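PDB 6DXU: glycosyl hydrolase family 2, TIM barrel domain protein from Parabacteroides merdae ATCC 43184, which probably hydrolyses beta-glucuronides, as a family 2 glycoside hydrolase (beta-glucuronidase) from the human gut microbiome. Local coordinates for residues H333-G338 against V615-T620; Q726-D731 against N758-L763; Q737-S742 against L749-L754; F771-D776 against S810-K815. All coordinates share one frame; numbering follows the deposited sequence.

How the interactions relate
Interaction 1 lies in the TIM barrel region, its centre about 8 Å from that of the chain, where the loop after strand 323-331 meets the loop before helix 623-632. The other three come later in the chain, 32 to 40 Å from its centre. Interaction 2 closes a loop that contains the hairpin of interaction 3; their centres are about 17 Å apart, and Cys762 N lies 3.0 Å from Leu754 O, a probable hydrogen bond. Interactions 3 and 4, with centres about 13 Å apart, belong to two different antiparallel sheets packed face to face through Val738, Val752, Phe771 and Val814. Interaction 4 also reaches a second subunit, so this C-terminal domain contributes to the assembly.

Interaction 1 of 4, residues H333-G338 against V615-T620; sequences HEDHAG and VERDFT
Ala337 and Asp618 bring the two backbones closest, CA to CA 5.1 Å, where Ala337 N donates to Arg617 O (3.0 Å) at the type I turn Glu616-Phe619. The contact joins two loops of the TIM barrel region, the one after strand 323-331 and the one leading into helix 623-632. Arg617 reaches across with CG anti to the backbone N (chi1 -164°) and its chain extended to NE, gripping Asp335 side-on: NE meets OD2 at 2.8 Å and NH2 meets OD1 at 2.8 Å. Both oxygens lie near the guanidinium plane, although NE approaches OD2 from above the carboxylate plane. Asp335 is held further by Tyr187 and the backbone N of Ser597, and Arg617 NH1 by Leu783 O. A methionine in place of this arginine would probably leave the buried Asp335 carboxylate without its charge mate and the two loops less firmly joined. His336, whose ND1 is hydrogen-bonded to Lys594 NZ, has Arg617 O over one face of its imidazole. The imidazole and the Phe619 ring are inclined at 45°, and His336 CE1 sits over the centre of the phenyl face, 3.3 Å from Phe619 CZ.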
loop_
_atom_site.group_PDB
_atom_site.type_symbol
_atom_site.label_atom_id
_atom_site.label_comp_id
_atom_site.label_asym_id
_atom_site.label_seq_id
_atom_site.Cartn_x
_atom_site.Cartn_y
_atom_site.Cartn_z
ATOM N N HIS D 333 -1.797 35.880 17.334
ATOM C CA HIS D 333 -2.340 34.796 16.530
ATOM C C HIS D 333 -2.848 35.357 15.205
ATOM O O HIS D 333 -3.224 36.535 15.106
ATOM C CB HIS D 333 -3.479 34.082 17.270
ATOM C CG HIS D 333 -3.026 32.924 18.106
ATOM N ND1 HIS D 333 -2.459 31.791 17.561
ATOM C CD2 HIS D 333 -3.071 32.718 19.444
ATOM C CE1 HIS D 333 -2.172 30.937 18.530
ATOM N NE2 HIS D 333 -2.533 31.477 19.682
ATOM N N GLU D 334 -2.834 34.518 14.174
ATOM C CA GLU D 334 -3.477 34.869 12.910
ATOM C C GLU D 334 -4.956 34.584 13.081
ATOM O O GLU D 334 -5.436 33.474 12.833
ATOM C CB GLU D 334 -2.887 34.092 11.742
ATOM C CG GLU D 334 -1.456 34.445 11.445
ATOM C CD GLU D 334 -0.969 33.838 10.135
ATOM O OE1 GLU D 334 0.087 34.268 9.649
ATOM O OE2 GLU D 334 -1.665 32.972 9.567
ATOM N N ASP D 335 -5.682 35.600 13.534
ATOM C CA ASP D 335 -7.100 35.476 13.855
ATOM C C ASP D 335 -7.672 36.879 13.945
ATOM O O ASP D 335 -7.005 37.775 14.467
ATOM C CB ASP D 335 -7.296 34.725 15.178
ATOM C CG ASP D 335 -8.756 34.545 15.547
ATOM O OD1 ASP D 335 -9.517 34.004 14.717
ATOM O OD2 ASP D 335 -9.130 34.896 16.690
ATOM N N HIS D 336 -8.877 37.080 13.400
ATOM C CA HIS D 336 -9.475 38.414 13.416
ATOM C C HIS D 336 -10.998 38.327 13.343
ATOM O O HIS D 336 -11.571 37.347 12.855
ATOM C CB HIS D 336 -8.945 39.285 12.268
ATOM C CG HIS D 336 -9.273 40.742 12.423
ATOM N ND1 HIS D 336 -8.598 41.563 13.300
ATOM C CD2 HIS D 336 -10.215 41.518 11.833
ATOM C CE1 HIS D 336 -9.105 42.784 13.242
ATOM N NE2 HIS D 336 -10.090 42.785 12.360
ATOM N N ALA D 337 -11.649 39.365 13.861
ATOM C CA ALA D 337 -13.101 39.419 13.866
ATOM C C ALA D 337 -13.654 39.250 12.454
ATOM O O ALA D 337 -13.166 39.864 11.499
ATOM C CB ALA D 337 -13.565 40.757 14.464
ATOM N N GLY D 338 -14.657 38.389 12.325
ATOM C CA GLY D 338 -15.364 38.201 11.080
ATOM C C GLY D 338 -14.722 37.262 10.075
ATOM O O GLY D 338 -15.419 36.790 9.172
ATOM N N VAL D 615 -5.909 44.636 22.891
ATOM C CA VAL D 615 -6.714 45.112 21.781
ATOM C C VAL D 615 -7.823 44.094 21.562
ATOM O O VAL D 615 -7.597 42.885 21.708
ATOM C CB VAL D 615 -5.845 45.289 20.519
ATOM C CG1 VAL D 615 -6.696 45.687 19.340
ATOM C CG2 VAL D 615 -4.742 46.343 20.786
ATOM N N GLU D 616 -9.027 44.577 21.248
ATOM C CA GLU D 616 -10.131 43.670 20.954
ATOM C C GLU D 616 -9.932 43.018 19.586
ATOM O O GLU D 616 -9.155 43.486 18.747
ATOM C CB GLU D 616 -11.476 44.415 20.972
ATOM C CG GLU D 616 -11.815 45.122 22.313
ATOM C CD GLU D 616 -13.193 45.781 22.270
ATOM O OE1 GLU D 616 -14.176 45.064 21.987
ATOM O OE2 GLU D 616 -13.291 47.009 22.489
ATOM N N ARG D 617 -10.686 41.943 19.353
ATOM C CA ARG D 617 -10.508 41.122 18.162
ATOM C C ARG D 617 -10.843 41.873 16.878
ATOM O O ARG D 617 -10.505 41.391 15.789
ATOM C CB ARG D 617 -11.354 39.840 18.308
ATOM C CG ARG D 617 -10.993 38.710 17.359
ATOM C CD ARG D 617 -11.721 37.415 17.752
ATOM N NE ARG D 617 -11.494 36.313 16.815
ATOM C CZ ARG D 617 -12.422 35.842 15.983
ATOM N NH1 ARG D 617 -13.649 36.376 15.966
ATOM N NH2 ARG D 617 -12.125 34.833 15.169
ATOM N N ASP D 618 -11.463 43.057 16.980
ATOM C CA ASP D 618 -11.774 43.887 15.826
ATOM C C ASP D 618 -10.863 45.114 15.708
ATOM O O ASP D 618 -11.181 46.038 14.948
ATOM C CB ASP D 618 -13.241 44.322 15.885
ATOM C CG ASP D 618 -13.531 45.268 17.048
ATOM O OD1 ASP D 618 -12.616 45.567 17.857
ATOM O OD2 ASP D 618 -14.695 45.694 17.165
ATOM N N PHE D 619 -9.755 45.149 16.446
ATOM C CA PHE D 619 -8.740 46.221 16.500
ATOM C C PHE D 619 -9.092 47.341 17.484
ATOM O O PHE D 619 -8.308 48.298 17.593
ATOM C CB PHE D 619 -8.434 46.869 15.132
ATOM C CG PHE D 619 -7.707 45.967 14.176
ATOM C CD1 PHE D 619 -6.727 45.099 14.638
ATOM C CD2 PHE D 619 -7.989 46.000 12.816
ATOM C CE1 PHE D 619 -6.037 44.260 13.759
ATOM C CE2 PHE D 619 -7.303 45.172 11.923
ATOM C CZ PHE D 619 -6.323 44.306 12.395
ATOM N N THR D 620 -10.216 47.282 18.181
ATOM C CA THR D 620 -10.521 48.356 19.128
ATOM C C THR D 620 -9.554 48.277 20.300
ATOM O O THR D 620 -9.521 47.251 20.990
ATOM C CB THR D 620 -11.953 48.271 19.641
ATOM O OG1 THR D 620 -12.851 48.187 18.530
ATOM C CG2 THR D 620 -12.283 49.530 20.478
HETATM O O HOH W 1 -11.854 45.115 12.084
HETATM O O HOH W 2 -15.480 36.044 13.696
#

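Interaction 2 of 4, residues Q726-D731 against N758-L763; sequences QTAKWD and NGIRCL
Trp730 lies flat against the backbone of Cys762 and Leu763, the tightly packed part of the contact. Cys762 CA sits over the five-membered ring, 3.8 Å from its centroid, while Leu763 CB covers the six-membered ring at 4.0 Å, both as CH-pi contacts on the same indole face. Leu763 N lies over the ring system between them. The indole takes this place because its CG stands between the backbone N and the carbonyl carbon (chi1 54°). Outside the two segments, Ser764 OG binds Trp730 NE1 and Trp649 meets the indole edge-to-face.

Next to the indole, the buried Gln726 reaches out on an extended chain. Its OE1 is gripped by two nitrogens of Arg761, NE at 2.9 Å and NH2 at 3.0 Å, with the amide and guanidinium planes nearly coplanar, 7° apart. The NH2 bond uses an OE1 lone pair, whereas NE comes nearly along the C=O axis. Gln726 NE2 donates to Ala728 O at 3.1 Å and weakly to Arg761 O, which fixes the rotation of the amide. Water 3 accepts from Arg761 N and donates weakly to Gln726 OE1. Arg761 NH2 is also paired with Glu724.

Towards solvent the contact is looser: Ile760 CG2, which also lies against Gln726 NE2, touches Ala728 CB thinly at 4.0 Å, and exposed Lys729 and Asp731 contribute little. The arrangement is a junction between consecutive beta domains: the linker leaving strand 715-726 is clamped against a loop of the C-terminal domain by a tryptophan laid on backbone and a glutamine-arginine pair.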
loop_
_atom_site.group_PDB
_atom_site.type_symbol
_atom_site.label_atom_id
_atom_site.label_comp_id
_atom_site.label_asym_id
_atom_site.label_seq_id
_atom_site.Cartn_x
_atom_site.Cartn_y
_atom_site.Cartn_z
ATOM N N GLN D 726 -23.068 57.576 39.715
ATOM C CA GLN D 726 -24.316 57.095 40.287
ATOM C C GLN D 726 -24.110 56.833 41.768
ATOM O O GLN D 726 -23.203 56.090 42.147
ATOM C CB GLN D 726 -24.792 55.817 39.586
ATOM C CG GLN D 726 -26.003 55.160 40.243
ATOM C CD GLN D 726 -26.533 53.975 39.444
ATOM O OE1 GLN D 726 -26.663 54.050 38.217
ATOM N NE2 GLN D 726 -26.850 52.883 40.135
ATOM N N THR D 727 -24.945 57.451 42.605
ATOM C CA THR D 727 -24.890 57.194 44.038
ATOM C C THR D 727 -25.935 56.188 44.508
ATOM O O THR D 727 -25.793 55.645 45.605
ATOM C CB THR D 727 -25.047 58.504 44.828
ATOM O OG1 THR D 727 -26.247 59.174 44.429
ATOM C CG2 THR D 727 -23.862 59.427 44.552
ATOM N N ALA D 728 -26.973 55.924 43.715
ATOM C CA ALA D 728 -27.991 54.952 44.107
ATOM C C ALA D 728 -27.426 53.533 44.116
ATOM O O ALA D 728 -26.713 53.130 43.192
ATOM C CB ALA D 728 -29.181 55.028 43.154
ATOM N N LYS D 729 -27.730 52.778 45.168
ATOM C CA LYS D 729 -27.365 51.371 45.229
ATOM C C LYS D 729 -28.439 50.527 44.552
ATOM O O LYS D 729 -29.610 50.903 44.509
ATOM C CB LYS D 729 -27.156 50.919 46.677
ATOM C CG LYS D 729 -25.927 51.549 47.343
ATOM C CD LYS D 729 -25.577 50.867 48.664
ATOM C CE LYS D 729 -24.241 51.365 49.208
ATOM N NZ LYS D 729 -23.159 51.264 48.182
ATOM N N TRP D 730 -28.035 49.371 44.031
ATOM C CA TRP D 730 -28.932 48.518 43.264
ATOM C C TRP D 730 -29.144 47.178 43.950
ATOM O O TRP D 730 -28.270 46.668 44.654
ATOM C CB TRP D 730 -28.398 48.277 41.837
ATOM C CG TRP D 730 -26.985 47.745 41.801
ATOM C CD1 TRP D 730 -26.593 46.426 41.757
ATOM C CD2 TRP D 730 -25.782 48.518 41.831
ATOM N NE1 TRP D 730 -25.221 46.344 41.739
ATOM C CE2 TRP D 730 -24.700 47.612 41.788
ATOM C CE3 TRP D 730 -25.513 49.890 41.885
ATOM C CZ2 TRP D 730 -23.374 48.038 41.796
ATOM C CZ3 TRP D 730 -24.196 50.312 41.892
ATOM C CH2 TRP D 730 -23.142 49.387 41.852
ATOM N N ASP D 731 -30.323 46.613 43.722
ATOM C CA ASP D 731 -30.666 45.273 44.161
ATOM C C ASP D 731 -30.341 44.294 43.028
ATOM O O ASP D 731 -29.660 44.641 42.060
ATOM C CB ASP D 731 -32.132 45.235 44.592
ATOM C CG ASP D 731 -32.463 44.039 45.471
ATOM O OD1 ASP D 731 -31.655 43.087 45.536
ATOM O OD2 ASP D 731 -33.530 44.063 46.117
ATOM N N ASN D 758 -36.457 48.436 41.260
ATOM C CA ASN D 758 -36.765 49.847 41.421
ATOM C C ASN D 758 -36.277 50.679 40.246
ATOM O O ASN D 758 -36.353 51.911 40.296
ATOM C CB ASN D 758 -36.170 50.363 42.734
ATOM C CG ASN D 758 -36.774 49.675 43.950
ATOM O OD1 ASN D 758 -36.060 49.184 44.827
ATOM N ND2 ASN D 758 -38.100 49.616 43.991
ATOM N N GLY D 759 -35.803 50.030 39.179
ATOM C CA GLY D 759 -35.317 50.738 38.013
ATOM C C GLY D 759 -33.892 51.231 38.104
ATOM O O GLY D 759 -33.471 52.013 37.240
ATOM N N ILE D 760 -33.129 50.803 39.115
ATOM C CA ILE D 760 -31.752 51.262 39.291
ATOM C C ILE D 760 -30.819 50.394 38.454
ATOM O O ILE D 760 -30.946 49.168 38.441
ATOM C CB ILE D 760 -31.345 51.234 40.778
ATOM C CG1 ILE D 760 -32.317 52.062 41.630
ATOM C CG2 ILE D 760 -29.923 51.782 40.950
ATOM C CD1 ILE D 760 -32.417 53.488 41.182
ATOM N N ARG D 761 -29.865 51.028 37.767
ATOM C CA ARG D 761 -28.909 50.280 36.954
ATOM C C ARG D 761 -28.031 49.394 37.836
ATOM O O ARG D 761 -27.428 49.869 38.806
ATOM C CB ARG D 761 -28.043 51.234 36.139
ATOM C CG ARG D 761 -28.808 52.018 35.092
ATOM C CD ARG D 761 -27.937 53.084 34.462
ATOM N NE ARG D 761 -27.566 54.103 35.438
ATOM C CZ ARG D 761 -27.126 55.317 35.129
ATOM N NH1 ARG D 761 -26.994 55.679 33.860
ATOM N NH2 ARG D 761 -26.824 56.171 36.096
ATOM N N CYS D 762 -27.936 48.112 37.476
ATOM C CA CYS D 762 -27.120 47.140 38.210
ATOM C C CYS D 762 -25.688 47.195 37.683
ATOM O O CYS D 762 -25.256 46.368 36.877
ATOM C CB CYS D 762 -27.693 45.739 38.059
ATOM S SG CYS D 762 -29.413 45.547 38.581
ATOM N N LEU D 763 -24.921 48.150 38.204
ATOM C CA LEU D 763 -23.634 48.480 37.606
ATOM C C LEU D 763 -22.550 47.427 37.828
ATOM O O LEU D 763 -21.481 47.545 37.221
ATOM C CB LEU D 763 -23.144 49.824 38.136
ATOM C CG LEU D 763 -24.031 50.999 37.728
ATOM C CD1 LEU D 763 -23.545 52.278 38.393
ATOM C CD2 LEU D 763 -24.073 51.136 36.198
HETATM O O HOH W 3 -29.738 54.086 37.798
#

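Interaction 3 of 4, residues Q737-S742 against L749-L754; sequences QVSLLS and LVQVQL
Leu741 N donates to Leu749 O at 2.8 Å, and Leu749 N returns a bond to Ser742 O at 2.9 Å; these two bonds frame a classic beta bulge in the antiparallel hairpin of strands 735-744 and 747-755. Leu741 and Ser742 both face Leu749, so the register moves by one residue. Beyond the bulge the ladder is regular. Ser739 pairs with Gln751 and Gln737 with Gln753, each through two backbone bonds, while Val738 opposite Val752 and Leu740 opposite Val750 form the non-hydrogen-bonded pairs. The short strand axes make an angle of 140°, a marked twist.

The side chains of Gln737, Ser739, Gln751 and Gln753 share one face of the sheet. There water 4 donates to Gln737 O and lies 2.7 Å from Ser739 OG, with a weak bond from Gln751 NE2. The Gln753 chain bends at chi2 (67°), carrying its amide back to its own strand, where NE2 donates to Leu754 O at 3.0 Å.

On the other face valines dominate. Val738 reaches obliquely across to Val750, CG1 to CG1 3.7 Å, while it lies alongside Val752 with CG2 to CG2 at 4.2 Å. This face packs on the second sheet of the domain: Leu824 touches Val738 and Val750, and Phe771 touches Val752. At the bulge, Leu741 and Leu749 run side by side in the same direction. Their branches meet through Leu741 CD2 and Leu749 CD2, 3.8 Å apart, and the latter also leans on Ser742 OG.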
loop_
_atom_site.group_PDB
_atom_site.type_symbol
_atom_site.label_atom_id
_atom_site.label_comp_id
_atom_site.label_asym_id
_atom_site.label_seq_id
_atom_site.Cartn_x
_atom_site.Cartn_y
_atom_site.Cartn_z
ATOM N N GLN D 737 -33.641 46.614 30.077
ATOM C CA GLN D 737 -34.122 47.804 29.400
ATOM C C GLN D 737 -33.350 47.933 28.094
ATOM O O GLN D 737 -32.114 47.944 28.098
ATOM C CB GLN D 737 -33.977 49.019 30.317
ATOM C CG GLN D 737 -34.058 50.377 29.684
ATOM C CD GLN D 737 -33.815 51.479 30.719
ATOM O OE1 GLN D 737 -33.969 51.257 31.928
ATOM N NE2 GLN D 737 -33.446 52.668 30.250
ATOM N N VAL D 738 -34.073 47.962 26.978
ATOM C CA VAL D 738 -33.488 47.867 25.646
ATOM C C VAL D 738 -33.835 49.128 24.888
ATOM O O VAL D 738 -35.003 49.529 24.848
ATOM C CB VAL D 738 -33.997 46.626 24.887
ATOM C CG1 VAL D 738 -33.241 46.450 23.560
ATOM C CG2 VAL D 738 -33.871 45.391 25.756
ATOM N N SER D 739 -32.839 49.728 24.251
ATOM C CA SER D 739 -33.081 50.995 23.591
ATOM C C SER D 739 -32.195 51.106 22.363
ATOM O O SER D 739 -31.155 50.452 22.257
ATOM C CB SER D 739 -32.820 52.163 24.545
ATOM O OG SER D 739 -31.455 52.190 24.923
ATOM N N LEU D 740 -32.634 51.941 21.432
ATOM C CA LEU D 740 -31.832 52.311 20.276
ATOM C C LEU D 740 -30.873 53.421 20.696
ATOM O O LEU D 740 -31.304 54.533 21.021
ATOM C CB LEU D 740 -32.733 52.750 19.126
ATOM C CG LEU D 740 -31.970 53.262 17.906
ATOM C CD1 LEU D 740 -31.064 52.158 17.352
ATOM C CD2 LEU D 740 -32.925 53.782 16.836
ATOM N N LEU D 741 -29.574 53.119 20.713
ATOM C CA LEU D 741 -28.596 54.086 21.200
ATOM C C LEU D 741 -28.190 55.069 20.111
ATOM O O LEU D 741 -28.061 56.268 20.376
ATOM C CB LEU D 741 -27.374 53.353 21.762
ATOM C CG LEU D 741 -26.258 54.173 22.417
ATOM C CD1 LEU D 741 -26.775 55.058 23.537
ATOM C CD2 LEU D 741 -25.192 53.238 22.947
ATOM N N SER D 742 -27.998 54.593 18.885
ATOM C CA SER D 742 -27.595 55.458 17.782
ATOM C C SER D 742 -27.771 54.687 16.478
ATOM O O SER D 742 -28.045 53.484 16.476
ATOM C CB SER D 742 -26.151 55.941 17.935
ATOM O OG SER D 742 -25.249 54.850 17.899
ATOM N N LEU D 749 -27.340 50.702 16.527
ATOM C CA LEU D 749 -26.647 50.247 17.729
ATOM C C LEU D 749 -27.647 50.128 18.869
ATOM O O LEU D 749 -28.269 51.121 19.262
ATOM C CB LEU D 749 -25.500 51.193 18.101
ATOM C CG LEU D 749 -24.746 50.825 19.382
ATOM C CD1 LEU D 749 -24.113 49.429 19.317
ATOM C CD2 LEU D 749 -23.686 51.884 19.677
ATOM N N VAL D 750 -27.806 48.924 19.385
ATOM C CA VAL D 750 -28.788 48.617 20.417
ATOM C C VAL D 750 -28.072 48.455 21.745
ATOM O O VAL D 750 -26.986 47.863 21.812
ATOM C CB VAL D 750 -29.593 47.352 20.062
ATOM C CG1 VAL D 750 -30.398 46.867 21.258
ATOM C CG2 VAL D 750 -30.525 47.646 18.905
ATOM N N GLN D 751 -28.667 48.998 22.802
ATOM C CA GLN D 751 -28.116 48.928 24.146
ATOM C C GLN D 751 -29.104 48.229 25.063
ATOM O O GLN D 751 -30.313 48.499 25.019
ATOM C CB GLN D 751 -27.791 50.331 24.689
ATOM C CG GLN D 751 -27.375 50.355 26.159
ATOM C CD GLN D 751 -27.111 51.766 26.673
ATOM O OE1 GLN D 751 -25.965 52.228 26.701
ATOM N NE2 GLN D 751 -28.173 52.456 27.072
ATOM N N VAL D 752 -28.578 47.336 25.892
ATOM C CA VAL D 752 -29.324 46.671 26.952
ATOM C C VAL D 752 -28.755 47.145 28.277
ATOM O O VAL D 752 -27.530 47.193 28.445
ATOM C CB VAL D 752 -29.220 45.139 26.840
ATOM C CG1 VAL D 752 -29.918 44.464 28.017
ATOM C CG2 VAL D 752 -29.784 44.668 25.516
ATOM N N GLN D 753 -29.632 47.488 29.218
ATOM C CA GLN D 753 -29.213 47.844 30.569
ATOM C C GLN D 753 -29.993 46.996 31.562
ATOM O O GLN D 753 -31.228 47.041 31.594
ATOM C CB GLN D 753 -29.425 49.339 30.846
ATOM C CG GLN D 753 -29.083 49.754 32.270
ATOM C CD GLN D 753 -27.598 49.632 32.585
ATOM O OE1 GLN D 753 -26.774 50.281 31.949
ATOM N NE2 GLN D 753 -27.258 48.818 33.580
ATOM N N LEU D 754 -29.278 46.238 32.380
ATOM C CA LEU D 754 -29.916 45.491 33.454
ATOM C C LEU D 754 -30.243 46.436 34.610
ATOM O O LEU D 754 -29.397 47.221 35.046
ATOM C CB LEU D 754 -29.007 44.360 33.926
ATOM C CG LEU D 754 -28.787 43.250 32.902
ATOM C CD1 LEU D 754 -27.506 42.469 33.192
ATOM C CD2 LEU D 754 -29.975 42.304 32.920
HETATM O O HOH W 4 -31.081 50.746 27.161
#

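Interaction 4 of 4, residues F771-D776 against S810-K815; sequences FEIAGD and SVVAVK
Lys815 NZ is gripped by Glu772 OE2, a salt bridge of 2.9 Å, and by the carbonyl O of Gly775 of the second subunit. The ammonium approaches OE2 from above the carboxylate plane, 46° out of it. Glu772 is extended beyond CG, and the Lys815 chain bends at chi3 (-90°) to meet it obliquely. The other carboxylate oxygen, OE1, accepts from the backbone N of Gly775 of the second subunit, so this pair ties one strand to its neighbour and to the partner chain. With an alanine in place of this glutamate, the Lys815 ammonium would probably be left without its charge mate and Gly775 N of the second subunit without its acceptor.

The backbones beneath form a regular antiparallel ladder. Glu772 pairs with Ala813, and Ala774 with Val811, each through two backbone bonds. On the opposite face from Glu772, Ile773 CD1 packs on Val812 CG2 at 4.0 Å and on Ser810 CB at 3.7 Å. Phe771 lies alongside Val814, with Phe771 CD1 4.0 Å from Val814 CG2. Val812 CG1 lies near the plane of the phenyl ring. Gly775 CA comes within 4.3 Å of Ser810 CA, and this nearness, like the backbone angles of Gly775, suits a residue without a side chain. The pair forms the middle of a four-stranded antiparallel sheet, one apolar face packed on the companion sheet in a beta-sandwich arrangement, the other against a second subunit.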
loop_
_atom_site.group_PDB
_atom_site.type_symbol
_atom_site.label_atom_id
_atom_site.label_comp_id
_atom_site.label_asym_id
_atom_site.label_seq_id
_atom_site.Cartn_x
_atom_site.Cartn_y
_atom_site.Cartn_z
ATOM N N PHE D 771 -29.058 37.971 22.527
ATOM C CA PHE D 771 -29.761 38.729 21.499
ATOM C C PHE D 771 -30.348 37.794 20.445
ATOM O O PHE D 771 -29.690 36.838 20.032
ATOM C CB PHE D 771 -28.808 39.701 20.815
ATOM C CG PHE D 771 -28.281 40.778 21.716
ATOM C CD1 PHE D 771 -28.999 41.951 21.903
ATOM C CD2 PHE D 771 -27.070 40.617 22.375
ATOM C CE1 PHE D 771 -28.514 42.960 22.713
ATOM C CE2 PHE D 771 -26.578 41.615 23.195
ATOM C CZ PHE D 771 -27.304 42.789 23.368
ATOM N N GLU D 772 -31.578 38.086 19.998
ATOM C CA GLU D 772 -32.191 37.397 18.861
ATOM C C GLU D 772 -32.878 38.429 17.980
ATOM O O GLU D 772 -33.250 39.509 18.445
ATOM C CB GLU D 772 -33.216 36.333 19.291
ATOM C CG GLU D 772 -32.648 35.192 20.111
ATOM C CD GLU D 772 -33.679 34.122 20.448
ATOM O OE1 GLU D 772 -34.881 34.278 20.106
ATOM O OE2 GLU D 772 -33.278 33.117 21.070
ATOM N N ILE D 773 -33.060 38.101 16.700
ATOM C CA ILE D 773 -33.710 39.031 15.780
ATOM C C ILE D 773 -34.635 38.266 14.846
ATOM O O ILE D 773 -34.351 37.128 14.470
ATOM C CB ILE D 773 -32.679 39.865 14.984
ATOM C CG1 ILE D 773 -33.360 41.001 14.224
ATOM C CG2 ILE D 773 -31.880 39.009 14.012
ATOM C CD1 ILE D 773 -32.383 42.063 13.709
ATOM N N ALA D 774 -35.763 38.885 14.504
ATOM C CA ALA D 774 -36.691 38.349 13.514
ATOM C C ALA D 774 -37.114 39.483 12.593
ATOM O O ALA D 774 -37.407 40.586 13.068
ATOM C CB ALA D 774 -37.914 37.704 14.179
ATOM N N GLY D 775 -37.094 39.237 11.282
ATOM C CA GLY D 775 -37.456 40.256 10.320
ATOM C C GLY D 775 -36.356 40.486 9.295
ATOM O O GLY D 775 -35.577 39.582 8.973
ATOM N N ASP D 776 -36.304 41.720 8.780
ATOM C CA ASP D 776 -35.441 41.988 7.637
ATOM C C ASP D 776 -33.964 42.111 8.012
ATOM O O ASP D 776 -33.100 41.897 7.155
ATOM C CB ASP D 776 -35.899 43.261 6.921
ATOM C CG ASP D 776 -37.302 43.148 6.367
ATOM O OD1 ASP D 776 -38.036 44.162 6.389
ATOM O OD2 ASP D 776 -37.681 42.041 5.926
ATOM N N SER D 810 -37.372 45.127 11.691
ATOM C CA SER D 810 -37.041 43.943 12.473
ATOM C C SER D 810 -37.543 44.116 13.895
ATOM O O SER D 810 -37.860 45.226 14.339
ATOM C CB SER D 810 -35.525 43.680 12.502
ATOM O OG SER D 810 -34.975 43.708 11.201
ATOM N N VAL D 811 -37.621 42.998 14.610
ATOM C CA VAL D 811 -37.804 43.014 16.055
ATOM C C VAL D 811 -36.644 42.271 16.694
ATOM O O VAL D 811 -36.358 41.120 16.339
ATOM C CB VAL D 811 -39.150 42.408 16.484
ATOM C CG1 VAL D 811 -39.245 42.391 18.004
ATOM C CG2 VAL D 811 -40.293 43.236 15.913
ATOM N N VAL D 812 -35.989 42.932 17.640
ATOM C CA VAL D 812 -34.919 42.348 18.431
ATOM C C VAL D 812 -35.503 41.915 19.764
ATOM O O VAL D 812 -36.289 42.649 20.373
ATOM C CB VAL D 812 -33.768 43.351 18.629
ATOM C CG1 VAL D 812 -32.781 42.844 19.688
ATOM C CG2 VAL D 812 -33.054 43.587 17.294
ATOM N N ALA D 813 -35.164 40.710 20.192
ATOM C CA ALA D 813 -35.494 40.215 21.514
ATOM C C ALA D 813 -34.218 40.098 22.330
ATOM O O ALA D 813 -33.156 39.750 21.798
ATOM C CB ALA D 813 -36.187 38.860 21.449
ATOM N N VAL D 814 -34.332 40.377 23.622
ATOM C CA VAL D 814 -33.208 40.339 24.549
ATOM C C VAL D 814 -33.597 39.434 25.698
ATOM O O VAL D 814 -34.588 39.698 26.391
ATOM C CB VAL D 814 -32.849 41.739 25.064
ATOM C CG1 VAL D 814 -31.778 41.647 26.127
ATOM C CG2 VAL D 814 -32.408 42.609 23.912
ATOM N N LYS D 815 -32.831 38.369 25.901
ATOM C CA LYS D 815 -33.143 37.360 26.899
ATOM C C LYS D 815 -32.057 37.314 27.964
ATOM O O LYS D 815 -30.891 37.607 27.695
ATOM C CB LYS D 815 -33.305 35.973 26.267
ATOM C CG LYS D 815 -34.399 35.903 25.211
ATOM C CD LYS D 815 -34.888 34.463 25.018
ATOM C CE LYS D 815 -34.089 33.749 23.966
ATOM N NZ LYS D 815 -34.767 32.507 23.466
#